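Local coordinates for glucokinase (Streptomyces griseus, PDB 3VGL), which probably catalyses the ATP-dependent phosphorylation of D-glucose to D-glucose 6-phosphate, the first step of glycolysis, at residues Gly10-Ala15 / Leu130-Gly135; Ala153-Ile158 / Ser249-Ser254; Asp163-Gly168 / Glu176-Gly181; Ser276-Leu281 / Arg287-Val292. One frame throughout, in Å; residues are numbered along the deposited sequence.

How the interactions relate
From the N terminus, interaction 1 comes first: it closes over 114 intervening residues and brings the start of strand 13-19, in one five-stranded mixed sheet, up to the turn before strand 134-140 in the other. Interaction 2 then joins the sugar-binding turn 153-158 to the end of helix 227-251, and interaction 3, whose segments are separated by only seven residues, is nested inside that loop. Interaction 4 follows in series and ties helix 267-280 to strand 291-294. Interactions 1, 2 and 3 meet at the glucose, with E176 OE1 near L134 N, and 2 and 3 share the zinc; S254 O and Q291 N connect 2 to 4.

Interaction 1: Gly10-Ala15 / Leu130-Gly135; sequences GGTKIA and LGTGLG. With ANP (phosphoaminophosphonic acid-adenylate ester), chain E; BGC (beta-D-glucopyranose), chain D.
G11 and T12 face T132 across the nucleotide cleft, where the two glycine-rich phosphate loops of the actin-like ATPase fold, each leading into a strand, close on ANP. G10 lies under the nucleotide: a beta carbon there would fall 2.0 Å from N3B of ANP, and its backbone N is tied to K13 O, which holds the turn tight. At G11 the two backbones come nearest, its CA against the T132 side chain, and the methyl CG2 of T132 already occupies the place a side chain at G11 would need. T12 joins the loops directly, its hydroxyl OG1 donating to T132 OG1 at 2.7 Å. Its backbone N points into the cleft and reaches O2B of ANP at 2.8 Å, and K13 N binds the same oxygen, so two successive amides grip one phosphate oxygen. K13 then runs extended beyond CG along the phosphate chain until NZ meets O1A of ANP at 2.5 Å. With an alanine here, O1A would probably be left without its ammonium partner, and the alpha-phosphate would be less firmly fixed. Opposite, G131 CA packs against O5' of ANP, while G133 and G135 lie alongside the glucose. T132 places OG1 beside its own backbone N (chi1 -59°), and both atoms therefore converge on one oxygen: N donates to O1B of ANP at 2.9 Å, nearly straight at 164°, and OG1, itself the acceptor from T12, donates to O1B at 2.7 Å.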
# COMPACT_ATOMS: atom_id res chain seq x y z
N GLY A 10 4.35 -28.06 -13.10
CA GLY A 10 4.50 -26.68 -12.59
C GLY A 10 4.84 -25.72 -13.71
O GLY A 10 5.02 -26.11 -14.85
N GLY A 11 4.91 -24.43 -13.37
CA GLY A 11 5.28 -23.40 -14.35
C GLY A 11 6.64 -23.62 -14.98
O GLY A 11 6.87 -23.19 -16.12
N THR A 12 7.55 -24.28 -14.26
CA THR A 12 8.93 -24.44 -14.71
C THR A 12 9.23 -25.90 -15.05
O THR A 12 9.85 -26.19 -16.08
CB THR A 12 9.94 -23.91 -13.63
OG1 THR A 12 9.64 -22.53 -13.38
CG2 THR A 12 11.38 -23.99 -14.10
N LYS A 13 8.78 -26.81 -14.18
CA LYS A 13 9.19 -28.22 -14.24
C LYS A 13 8.02 -29.18 -14.25
O LYS A 13 7.00 -28.96 -13.60
CB LYS A 13 10.03 -28.58 -13.01
CG LYS A 13 11.20 -27.67 -12.72
CD LYS A 13 11.51 -27.73 -11.23
CE LYS A 13 12.64 -26.79 -10.87
NZ LYS A 13 13.02 -26.94 -9.44
N ILE A 14 8.20 -30.29 -14.96
CA ILE A 14 7.33 -31.45 -14.83
C ILE A 14 8.11 -32.56 -14.13
O ILE A 14 9.25 -32.85 -14.49
CB ILE A 14 6.83 -31.93 -16.23
CG1 ILE A 14 5.87 -30.89 -16.83
CG2 ILE A 14 6.16 -33.30 -16.12
CD1 ILE A 14 5.58 -31.10 -18.32
N ALA A 15 7.50 -33.16 -13.11
CA ALA A 15 8.12 -34.29 -12.41
C ALA A 15 7.12 -35.41 -12.25
O ALA A 15 5.98 -35.19 -11.87
CB ALA A 15 8.64 -33.87 -11.07
N LEU A 130 5.92 -22.78 -2.51
CA LEU A 130 6.68 -21.66 -3.05
C LEU A 130 7.50 -22.15 -4.22
O LEU A 130 8.43 -22.92 -4.04
CB LEU A 130 7.61 -21.09 -1.96
CG LEU A 130 6.92 -20.54 -0.71
CD1 LEU A 130 7.97 -20.15 0.32
CD2 LEU A 130 6.03 -19.33 -1.07
N GLY A 131 7.17 -21.68 -5.41
CA GLY A 131 7.79 -22.18 -6.65
C GLY A 131 7.69 -21.11 -7.72
O GLY A 131 7.93 -19.93 -7.45
N THR A 132 7.31 -21.51 -8.93
CA THR A 132 7.05 -20.53 -9.98
C THR A 132 6.00 -19.53 -9.51
O THR A 132 6.10 -18.32 -9.77
CB THR A 132 6.56 -21.23 -11.24
OG1 THR A 132 7.57 -22.14 -11.65
CG2 THR A 132 6.34 -20.24 -12.38
N GLY A 133 4.99 -20.08 -8.85
CA GLY A 133 3.94 -19.29 -8.21
C GLY A 133 3.81 -19.69 -6.75
O GLY A 133 4.67 -20.35 -6.19
N LEU A 134 2.72 -19.27 -6.12
CA LEU A 134 2.42 -19.69 -4.76
C LEU A 134 1.11 -20.45 -4.81
O LEU A 134 0.13 -19.93 -5.30
CB LEU A 134 2.33 -18.48 -3.79
CG LEU A 134 2.17 -18.87 -2.30
CD1 LEU A 134 2.74 -17.80 -1.37
CD2 LEU A 134 0.69 -19.10 -1.92
N GLY A 135 1.14 -21.71 -4.36
CA GLY A 135 -0.07 -22.53 -4.33
C GLY A 135 -0.51 -22.79 -2.89
O GLY A 135 0.25 -22.64 -1.95
PB ANP E . 7.54 -25.50 -10.40
O1B ANP E . 6.89 -24.17 -9.98
O2B ANP E . 7.71 -25.70 -11.88
N3B ANP E . 6.60 -26.80 -9.80
PA ANP E . 9.63 -25.21 -8.38
O1A ANP E . 11.03 -25.81 -8.32
O2A ANP E . 8.63 -25.53 -7.31
O3A ANP E . 9.04 -25.55 -9.84
O5' ANP E . 9.73 -23.60 -8.45
C5' ANP E . 10.59 -22.94 -9.39
C4' ANP E . 10.99 -21.59 -8.83
O4' ANP E . 11.53 -21.74 -7.51
C3' ANP E . 12.08 -20.98 -9.68
O3' ANP E . 11.98 -19.56 -9.53
C2' ANP E . 13.32 -21.49 -9.00
O2' ANP E . 14.44 -20.66 -9.24
C1' ANP E . 12.94 -21.51 -7.52
N9 ANP E . 13.54 -22.66 -6.83
C8 ANP E . 13.29 -23.97 -7.02
N7 ANP E . 14.04 -24.73 -6.17
C5 ANP E . 14.75 -23.87 -5.42
C6 ANP E . 15.77 -23.96 -4.33
N6 ANP E . 16.17 -25.17 -3.84
N1 ANP E . 16.25 -22.81 -3.83
C2 ANP E . 15.89 -21.58 -4.28
N3 ANP E . 14.98 -21.43 -5.27
C4 ANP E . 14.42 -22.51 -5.84
C2 BGC D . -1.62 -21.09 -9.54
C3 BGC D . -1.99 -22.24 -8.60
C4 BGC D . -0.80 -23.17 -8.35
C5 BGC D . 0.38 -22.31 -7.91
C6 BGC D . 1.64 -23.15 -7.67
C1 BGC D . -0.39 -20.38 -8.97
O1 BGC D . 0.05 -19.38 -9.85
O2 BGC D . -2.72 -20.16 -9.54
O3 BGC D . -3.05 -22.98 -9.12
O4 BGC D . -1.12 -24.07 -7.31
O5 BGC D . 0.68 -21.32 -8.88
O6 BGC D . 2.02 -23.84 -8.84

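Interaction 2: Ala153-Ile158 / Ser249-Ser254; sequences AEFGHI and SLFDPS. With ZN (zinc ion), chain B; BGC (beta-D-glucopyranose), chain D.
Behind the sugar-binding turn of the ROK family, whose E-x-G-H signature is formed by E154, G156 and H157, the ring of F155 meets that of F251 at the end of helix 227-251. The two side chains come from opposite directions and touch rim to rim, F155 CE1 lying 3.8 Å from F251 CE2. With the planes at 51° and the centroids 5.9 Å apart, neither ring covers the other's face, so this is apolar packing and not a stack. I126 and I138, on the neighbouring strands 125-130 and 134-140, pack against both rings. On the subunit interface, F251 also meets F251 of the second subunit, and L250 of that subunit packs on F155 and I158. The turn around F155 is compact: E154 is the centre of an inverse gamma turn, and H157 N bonds back to E154 O. The residues flanking F155 and G156 face the glucose. E154 folds at chi2 (-61°) and presents its carboxylate to two neighbouring hydroxyls, O2 of the sugar donating to OE1 at 2.7 Å and O3 donating to OE2 at 2.7 Å. O2 is gripped a second time, since H157 NE2 donates to it at 2.9 Å, with the oxygen at the edge of the imidazole and near its plane. The other nitrogen of that ring is taken by metal, which fixes NE2 as the donor: H157 ND1 binds the zinc ion at 2.1 Å, in a site completed by C167, C169 and C174.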
# COMPACT_ATOMS: atom_id res chain seq x y z
N ALA A 153 -8.36 -22.54 -2.18
CA ALA A 153 -6.92 -22.62 -1.87
C ALA A 153 -6.05 -22.02 -2.98
O ALA A 153 -4.90 -22.42 -3.16
CB ALA A 153 -6.51 -24.07 -1.56
N GLU A 154 -6.58 -21.02 -3.66
CA GLU A 154 -5.77 -20.24 -4.59
C GLU A 154 -5.14 -19.06 -3.85
O GLU A 154 -5.35 -17.88 -4.18
CB GLU A 154 -6.63 -19.81 -5.78
CG GLU A 154 -6.76 -20.96 -6.80
CD GLU A 154 -5.41 -21.36 -7.34
OE1 GLU A 154 -4.61 -20.43 -7.62
OE2 GLU A 154 -5.17 -22.60 -7.47
N PHE A 155 -4.34 -19.41 -2.84
CA PHE A 155 -3.78 -18.40 -1.94
C PHE A 155 -2.85 -17.42 -2.66
O PHE A 155 -2.65 -16.27 -2.22
CB PHE A 155 -2.93 -19.06 -0.85
CG PHE A 155 -3.65 -20.06 0.01
CD1 PHE A 155 -5.04 -20.05 0.17
CD2 PHE A 155 -2.89 -20.98 0.74
CE1 PHE A 155 -5.67 -21.00 1.02
CE2 PHE A 155 -3.50 -21.92 1.56
CZ PHE A 155 -4.88 -21.94 1.71
N GLY A 156 -2.27 -17.87 -3.77
CA GLY A 156 -1.31 -17.04 -4.51
C GLY A 156 -1.91 -15.76 -5.05
O GLY A 156 -1.19 -14.83 -5.37
N HIS A 157 -3.25 -15.72 -5.15
CA HIS A 157 -3.91 -14.56 -5.75
C HIS A 157 -4.76 -13.77 -4.77
O HIS A 157 -5.56 -12.93 -5.16
CB HIS A 157 -4.68 -14.99 -7.02
CG HIS A 157 -3.81 -15.80 -7.92
ND1 HIS A 157 -2.79 -15.23 -8.65
CD2 HIS A 157 -3.71 -17.15 -8.06
CE1 HIS A 157 -2.12 -16.20 -9.26
NE2 HIS A 157 -2.65 -17.37 -8.92
N ILE A 158 -4.50 -13.99 -3.48
CA ILE A 158 -5.02 -13.07 -2.45
C ILE A 158 -4.24 -11.76 -2.61
O ILE A 158 -3.03 -11.77 -2.82
CB ILE A 158 -4.72 -13.64 -1.03
CG1 ILE A 158 -5.56 -14.91 -0.81
CG2 ILE A 158 -5.01 -12.59 0.06
CD1 ILE A 158 -4.96 -15.75 0.33
N SER A 249 -5.29 -16.29 10.79
CA SER A 249 -6.56 -15.56 11.04
C SER A 249 -7.73 -16.22 10.34
O SER A 249 -8.82 -16.30 10.91
CB SER A 249 -6.44 -14.10 10.61
OG SER A 249 -5.53 -13.49 11.48
N LEU A 250 -7.48 -16.73 9.13
CA LEU A 250 -8.52 -17.36 8.30
C LEU A 250 -8.89 -18.76 8.78
O LEU A 250 -10.08 -19.04 9.03
CB LEU A 250 -8.07 -17.39 6.85
CG LEU A 250 -8.10 -16.01 6.19
CD1 LEU A 250 -6.95 -15.83 5.20
CD2 LEU A 250 -9.44 -15.85 5.47
N PHE A 251 -7.88 -19.62 8.94
CA PHE A 251 -8.10 -21.08 9.12
C PHE A 251 -7.76 -21.60 10.51
O PHE A 251 -8.26 -22.66 10.91
CB PHE A 251 -7.24 -21.87 8.12
CG PHE A 251 -7.65 -21.70 6.69
CD1 PHE A 251 -8.76 -22.39 6.19
CD2 PHE A 251 -6.90 -20.91 5.82
CE1 PHE A 251 -9.13 -22.25 4.83
CE2 PHE A 251 -7.29 -20.75 4.48
CZ PHE A 251 -8.39 -21.45 3.99
N ASP A 252 -6.91 -20.88 11.24
CA ASP A 252 -6.41 -21.36 12.56
C ASP A 252 -6.05 -22.87 12.59
O ASP A 252 -6.62 -23.63 13.40
CB ASP A 252 -7.43 -21.02 13.66
CG ASP A 252 -6.92 -21.32 15.07
OD1 ASP A 252 -5.72 -21.09 15.34
OD2 ASP A 252 -7.73 -21.75 15.92
N PRO A 253 -5.13 -23.33 11.72
CA PRO A 253 -4.77 -24.76 11.68
C PRO A 253 -3.79 -25.10 12.80
O PRO A 253 -3.25 -24.20 13.44
CB PRO A 253 -4.08 -24.89 10.33
CG PRO A 253 -3.33 -23.59 10.22
CD PRO A 253 -4.31 -22.54 10.76
N SER A 254 -3.54 -26.39 13.02
CA SER A 254 -2.51 -26.78 13.97
C SER A 254 -1.11 -26.61 13.36
O SER A 254 -0.13 -26.39 14.09
CB SER A 254 -2.71 -28.23 14.42
OG SER A 254 -2.76 -29.09 13.30
ZN ZN B . -2.53 -13.23 -9.26
C2 BGC D . -1.62 -21.09 -9.54
C3 BGC D . -1.99 -22.24 -8.60
C4 BGC D . -0.80 -23.17 -8.35
C5 BGC D . 0.38 -22.31 -7.91
C6 BGC D . 1.64 -23.15 -7.67
C1 BGC D . -0.39 -20.38 -8.97
O1 BGC D . 0.05 -19.38 -9.85
O2 BGC D . -2.72 -20.16 -9.54
O3 BGC D . -3.05 -22.98 -9.12
O4 BGC D . -1.12 -24.07 -7.31
O5 BGC D . 0.68 -21.32 -8.88
O6 BGC D . 2.02 -23.84 -8.84

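Interaction 3: Asp163-Gly168 / Glu176-Gly181; sequences DGLLCG and EQYASG. With ZN (zinc ion), chain B; BGC (beta-D-glucopyranose), chain D; ANP (phosphoaminophosphonic acid-adenylate ester), chain E.
Y178 OH receives L165 N at 3.0 Å in a nearly straight bond (168°), fastening the two ends of the zinc-binding loop of the ROK family, the C-x-C-G-x-x-G-C-x-E motif that runs from C167 to E176. The same hydroxyl is bonded to D163 O of the third subunit, so this link sits at a subunit interface. A second bond comes from Q177, whose chain bends at chi2 (-56°) to bring NE2 within 3.4 Å of C167 SG; the sulfur lies 19° out of the amide plane. This long bond reaches a thiolate sulfur that also binds the zinc ion, C167 SG to metal 2.3 Å, and is thus a second-shell contact to the metal. On the glucose side, O1 of the sugar donates to E176 OE1 at 2.6 Å, while the same carboxylate takes L134 N on OE1 and N80 on OE2. A water accepts from G168 N at 2.9 Å and lies 2.8 Å from E176 OE2, connecting the zinc loop with the sugar-binding glutamate. Further along, S180 caps the N terminus of helix 181-194, bonding to A183 N, and G181 touches the ribose of ANP. Packing fills the space between these polar points. The amide of Q177 lies against L166 O, and its CB meets L165 CB at 3.8 Å. L165 crosses Y178 obliquely, holding methyl CD1 over one face of the phenol as a CH-pi contact, CD1 to the centroid of the Y178 ring 3.9 Å.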
# COMPACT_ATOMS: atom_id res chain seq x y z
N ASP A 163 -3.17 -2.32 -5.57
CA ASP A 163 -2.53 -1.67 -6.72
C ASP A 163 -1.05 -2.06 -6.84
O ASP A 163 -0.28 -1.29 -7.40
CB ASP A 163 -2.74 -0.14 -6.70
CG ASP A 163 -4.21 0.22 -6.62
OD1 ASP A 163 -4.92 -0.02 -7.62
OD2 ASP A 163 -4.64 0.73 -5.55
N GLY A 164 -0.70 -3.26 -6.37
CA GLY A 164 0.69 -3.75 -6.41
C GLY A 164 1.13 -4.39 -7.71
O GLY A 164 0.62 -4.10 -8.78
N LEU A 165 2.11 -5.29 -7.60
CA LEU A 165 2.75 -5.87 -8.78
C LEU A 165 1.78 -6.60 -9.71
O LEU A 165 0.90 -7.31 -9.24
CB LEU A 165 3.78 -6.90 -8.29
CG LEU A 165 5.06 -6.29 -7.73
CD1 LEU A 165 5.84 -7.39 -6.98
CD2 LEU A 165 5.93 -5.65 -8.86
N LEU A 166 1.98 -6.47 -11.02
CA LEU A 166 1.21 -7.26 -11.99
C LEU A 166 1.44 -8.75 -11.81
O LEU A 166 2.60 -9.19 -11.70
CB LEU A 166 1.60 -6.85 -13.42
CG LEU A 166 1.31 -5.43 -13.85
CD1 LEU A 166 2.04 -5.19 -15.17
CD2 LEU A 166 -0.18 -5.19 -14.01
N CYS A 167 0.35 -9.51 -11.85
CA CYS A 167 0.39 -10.97 -11.74
C CYS A 167 -0.05 -11.64 -13.03
O CYS A 167 -0.80 -11.04 -13.79
CB CYS A 167 -0.52 -11.44 -10.58
SG CYS A 167 -0.39 -13.20 -10.18
N GLY A 168 0.42 -12.86 -13.28
CA GLY A 168 0.00 -13.66 -14.43
C GLY A 168 -1.49 -13.93 -14.50
O GLY A 168 -2.04 -14.22 -15.58
N GLU A 176 1.50 -14.14 -4.55
CA GLU A 176 2.56 -14.88 -5.22
C GLU A 176 3.62 -13.98 -5.86
O GLU A 176 4.75 -14.42 -6.07
CB GLU A 176 2.00 -15.90 -6.20
CG GLU A 176 1.77 -15.46 -7.58
CD GLU A 176 1.54 -16.66 -8.54
OE1 GLU A 176 1.06 -17.71 -8.08
OE2 GLU A 176 1.85 -16.53 -9.75
N GLN A 177 3.28 -12.72 -6.15
CA GLN A 177 4.30 -11.80 -6.68
C GLN A 177 5.32 -11.38 -5.63
O GLN A 177 6.38 -10.87 -5.99
CB GLN A 177 3.65 -10.56 -7.32
CG GLN A 177 2.78 -10.91 -8.52
CD GLN A 177 3.56 -11.67 -9.56
OE1 GLN A 177 4.73 -11.32 -9.87
NE2 GLN A 177 2.96 -12.74 -10.07
N TYR A 178 4.99 -11.63 -4.35
CA TYR A 178 5.84 -11.24 -3.20
C TYR A 178 6.45 -12.44 -2.50
O TYR A 178 7.50 -12.31 -1.87
CB TYR A 178 5.04 -10.39 -2.20
CG TYR A 178 4.49 -9.14 -2.86
CD1 TYR A 178 5.28 -8.01 -2.97
CD2 TYR A 178 3.23 -9.16 -3.47
CE1 TYR A 178 4.80 -6.86 -3.62
CE2 TYR A 178 2.74 -8.02 -4.11
CZ TYR A 178 3.54 -6.89 -4.19
OH TYR A 178 3.12 -5.73 -4.84
N ALA A 179 5.79 -13.59 -2.61
CA ALA A 179 6.32 -14.81 -1.98
C ALA A 179 6.20 -15.96 -2.97
O ALA A 179 5.09 -16.47 -3.25
CB ALA A 179 5.55 -15.13 -0.70
N SER A 180 7.34 -16.35 -3.52
CA SER A 180 7.44 -17.46 -4.46
C SER A 180 8.92 -17.61 -4.74
O SER A 180 9.74 -16.77 -4.30
CB SER A 180 6.68 -17.15 -5.76
OG SER A 180 7.43 -16.23 -6.57
N GLY A 181 9.29 -18.69 -5.44
CA GLY A 181 10.69 -18.84 -5.91
C GLY A 181 11.05 -17.73 -6.89
O GLY A 181 12.16 -17.20 -6.86
ZN ZN B . -2.53 -13.23 -9.26
C2 BGC D . -1.62 -21.09 -9.54
C3 BGC D . -1.99 -22.24 -8.60
C4 BGC D . -0.80 -23.17 -8.35
C5 BGC D . 0.38 -22.31 -7.91
C6 BGC D . 1.64 -23.15 -7.67
C1 BGC D . -0.39 -20.38 -8.97
O1 BGC D . 0.05 -19.38 -9.85
O2 BGC D . -2.72 -20.16 -9.54
O3 BGC D . -3.05 -22.98 -9.12
O4 BGC D . -1.12 -24.07 -7.31
O5 BGC D . 0.68 -21.32 -8.88
O6 BGC D . 2.02 -23.84 -8.84
PB ANP E . 7.54 -25.50 -10.40
O1B ANP E . 6.89 -24.17 -9.98
O2B ANP E . 7.71 -25.70 -11.88
N3B ANP E . 6.60 -26.80 -9.80
PA ANP E . 9.63 -25.21 -8.38
O1A ANP E . 11.03 -25.81 -8.32
O2A ANP E . 8.63 -25.53 -7.31
O3A ANP E . 9.04 -25.55 -9.84
O5' ANP E . 9.73 -23.60 -8.45
C5' ANP E . 10.59 -22.94 -9.39
C4' ANP E . 10.99 -21.59 -8.83
O4' ANP E . 11.53 -21.74 -7.51
C3' ANP E . 12.08 -20.98 -9.68
O3' ANP E . 11.98 -19.56 -9.53
C2' ANP E . 13.32 -21.49 -9.00
O2' ANP E . 14.44 -20.66 -9.24
C1' ANP E . 12.94 -21.51 -7.52
N9 ANP E . 13.54 -22.66 -6.83
C8 ANP E . 13.29 -23.97 -7.02
N7 ANP E . 14.04 -24.73 -6.17
C5 ANP E . 14.75 -23.87 -5.42
C6 ANP E . 15.77 -23.96 -4.33
N6 ANP E . 16.17 -25.17 -3.84
N1 ANP E . 16.25 -22.81 -3.83
C2 ANP E . 15.89 -21.58 -4.28
N3 ANP E . 14.98 -21.43 -5.27
C4 ANP E . 14.42 -22.51 -5.84
O HOH W 1 2.07 -14.92 -12.05

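Interaction 4: Ser276-Leu281 / Arg287-Val292; sequences SFRRWL and RPHAQV
R278 lays its guanidinium flat over one face of the H289 imidazole, the centres of the two groups 3.5 Å apart and their planes only 10° out of parallel. The arginine chain bends at chi2 and chi3 (-64° and -54°) to double back from helix 267-280, and NH1 settles above the ring, 3.3 Å from H289 CE1. Next to this pair, L281 fills the corner between helix and loop. Its CD2 packs on H289 CB at 3.6 Å, while its CD1 sits over the face of the R287 guanidinium, 3.7 Å from R287 CZ. R287 is held in this pose by R287 NE donating to P288 O at 3.0 Å and by NH1 bonding to I282 O. A serine in its place would probably open a gap against L281 and leave both carbonyls without these donors. Deeper in, F277 touches V292 obliquely, F277 CD2 to V292 CG2 3.5 Å, and reaches A290; F256 of the adjoining strand meets the same ring. The contact thus packs the helix of a beta-alpha-beta unit onto its second strand, 291-294. Apart from the bonds of the R287 guanidinium, to P288 O in its own segment and to I282 O just after the helix segment, the contact is made by flat and apolar surfaces. The stack on R278 would disfavour a second positive charge, so H289 is probably neutral.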
# COMPACT_ATOMS: atom_id res chain seq x y z
N SER A 276 9.24 -14.87 11.00
CA SER A 276 8.34 -13.85 10.45
C SER A 276 6.87 -14.09 10.81
O SER A 276 6.16 -13.17 11.22
CB SER A 276 8.50 -13.81 8.94
OG SER A 276 7.59 -12.86 8.41
N PHE A 277 6.41 -15.33 10.65
CA PHE A 277 5.08 -15.74 11.07
C PHE A 277 4.81 -15.31 12.51
O PHE A 277 3.79 -14.68 12.79
CB PHE A 277 4.93 -17.26 10.93
CG PHE A 277 3.70 -17.81 11.60
CD1 PHE A 277 2.44 -17.55 11.07
CD2 PHE A 277 3.80 -18.61 12.73
CE1 PHE A 277 1.29 -18.06 11.67
CE2 PHE A 277 2.65 -19.12 13.34
CZ PHE A 277 1.40 -18.85 12.80
N ARG A 278 5.72 -15.64 13.42
CA ARG A 278 5.54 -15.29 14.82
C ARG A 278 5.50 -13.78 15.06
O ARG A 278 4.76 -13.33 15.96
CB ARG A 278 6.56 -15.97 15.72
CG ARG A 278 6.40 -17.49 15.79
CD ARG A 278 5.06 -17.94 16.41
NE ARG A 278 4.84 -17.34 17.73
CZ ARG A 278 5.34 -17.80 18.87
NH1 ARG A 278 6.09 -18.89 18.87
NH2 ARG A 278 5.08 -17.17 20.01
N ARG A 279 6.26 -13.01 14.27
CA ARG A 279 6.20 -11.54 14.40
C ARG A 279 4.88 -10.96 13.95
O ARG A 279 4.39 -10.01 14.55
CB ARG A 279 7.36 -10.88 13.65
CG ARG A 279 8.65 -10.95 14.44
CD ARG A 279 9.73 -10.07 13.85
NE ARG A 279 10.57 -10.86 12.98
CZ ARG A 279 10.44 -10.92 11.66
NH1 ARG A 279 9.50 -10.20 11.06
NH2 ARG A 279 11.24 -11.69 10.96
N TRP A 280 4.29 -11.55 12.91
CA TRP A 280 3.05 -11.01 12.35
C TRP A 280 1.76 -11.54 12.97
O TRP A 280 0.72 -10.93 12.82
CB TRP A 280 3.01 -11.24 10.83
CG TRP A 280 4.01 -10.47 10.06
CD1 TRP A 280 5.14 -10.95 9.45
CD2 TRP A 280 3.97 -9.06 9.78
NE1 TRP A 280 5.82 -9.93 8.83
CE2 TRP A 280 5.12 -8.76 9.01
CE3 TRP A 280 3.09 -8.03 10.11
CZ2 TRP A 280 5.40 -7.47 8.56
CZ3 TRP A 280 3.37 -6.75 9.67
CH2 TRP A 280 4.52 -6.48 8.90
N LEU A 281 1.82 -12.68 13.67
CA LEU A 281 0.61 -13.33 14.22
C LEU A 281 -0.17 -12.40 15.16
O LEU A 281 0.41 -11.94 16.14
CB LEU A 281 1.04 -14.61 14.95
CG LEU A 281 -0.10 -15.50 15.46
CD1 LEU A 281 -0.91 -16.03 14.28
CD2 LEU A 281 0.50 -16.64 16.28
N ARG A 287 -3.00 -15.63 22.28
CA ARG A 287 -3.50 -16.72 21.43
C ARG A 287 -2.40 -17.71 21.00
O ARG A 287 -1.23 -17.33 20.86
CB ARG A 287 -4.30 -16.17 20.22
CG ARG A 287 -3.56 -15.21 19.28
CD ARG A 287 -2.64 -15.87 18.23
NE ARG A 287 -3.29 -16.80 17.33
CZ ARG A 287 -3.99 -16.46 16.24
NH1 ARG A 287 -4.13 -15.16 15.93
NH2 ARG A 287 -4.55 -17.44 15.50
N PRO A 288 -2.78 -18.97 20.75
CA PRO A 288 -1.77 -19.96 20.43
C PRO A 288 -1.23 -19.86 19.00
O PRO A 288 -1.87 -19.29 18.12
CB PRO A 288 -2.50 -21.30 20.62
CG PRO A 288 -3.80 -20.97 21.27
CD PRO A 288 -4.11 -19.58 20.85
N HIS A 289 -0.05 -20.41 18.80
CA HIS A 289 0.57 -20.38 17.46
C HIS A 289 0.64 -21.76 16.82
O HIS A 289 0.99 -22.76 17.46
CB HIS A 289 1.95 -19.75 17.52
CG HIS A 289 2.87 -20.39 18.50
ND1 HIS A 289 3.00 -19.94 19.80
CD2 HIS A 289 3.69 -21.47 18.40
CE1 HIS A 289 3.86 -20.70 20.45
NE2 HIS A 289 4.30 -21.63 19.62
N ALA A 290 0.35 -21.82 15.53
CA ALA A 290 0.53 -23.03 14.74
C ALA A 290 2.00 -23.35 14.60
O ALA A 290 2.86 -22.47 14.73
CB ALA A 290 -0.06 -22.82 13.36
N GLN A 291 2.30 -24.62 14.32
CA GLN A 291 3.62 -25.01 13.86
C GLN A 291 3.80 -24.53 12.43
O GLN A 291 2.82 -24.38 11.68
CB GLN A 291 3.78 -26.53 13.89
CG GLN A 291 3.68 -27.09 15.30
CD GLN A 291 3.72 -28.59 15.30
OE1 GLN A 291 4.71 -29.17 14.91
NE2 GLN A 291 2.63 -29.21 15.74
N VAL A 292 5.05 -24.27 12.08
CA VAL A 292 5.42 -23.94 10.70
C VAL A 292 6.50 -24.94 10.32
O VAL A 292 7.59 -24.94 10.89
CB VAL A 292 5.96 -22.49 10.55
CG1 VAL A 292 6.31 -22.22 9.08
CG2 VAL A 292 4.91 -21.47 11.00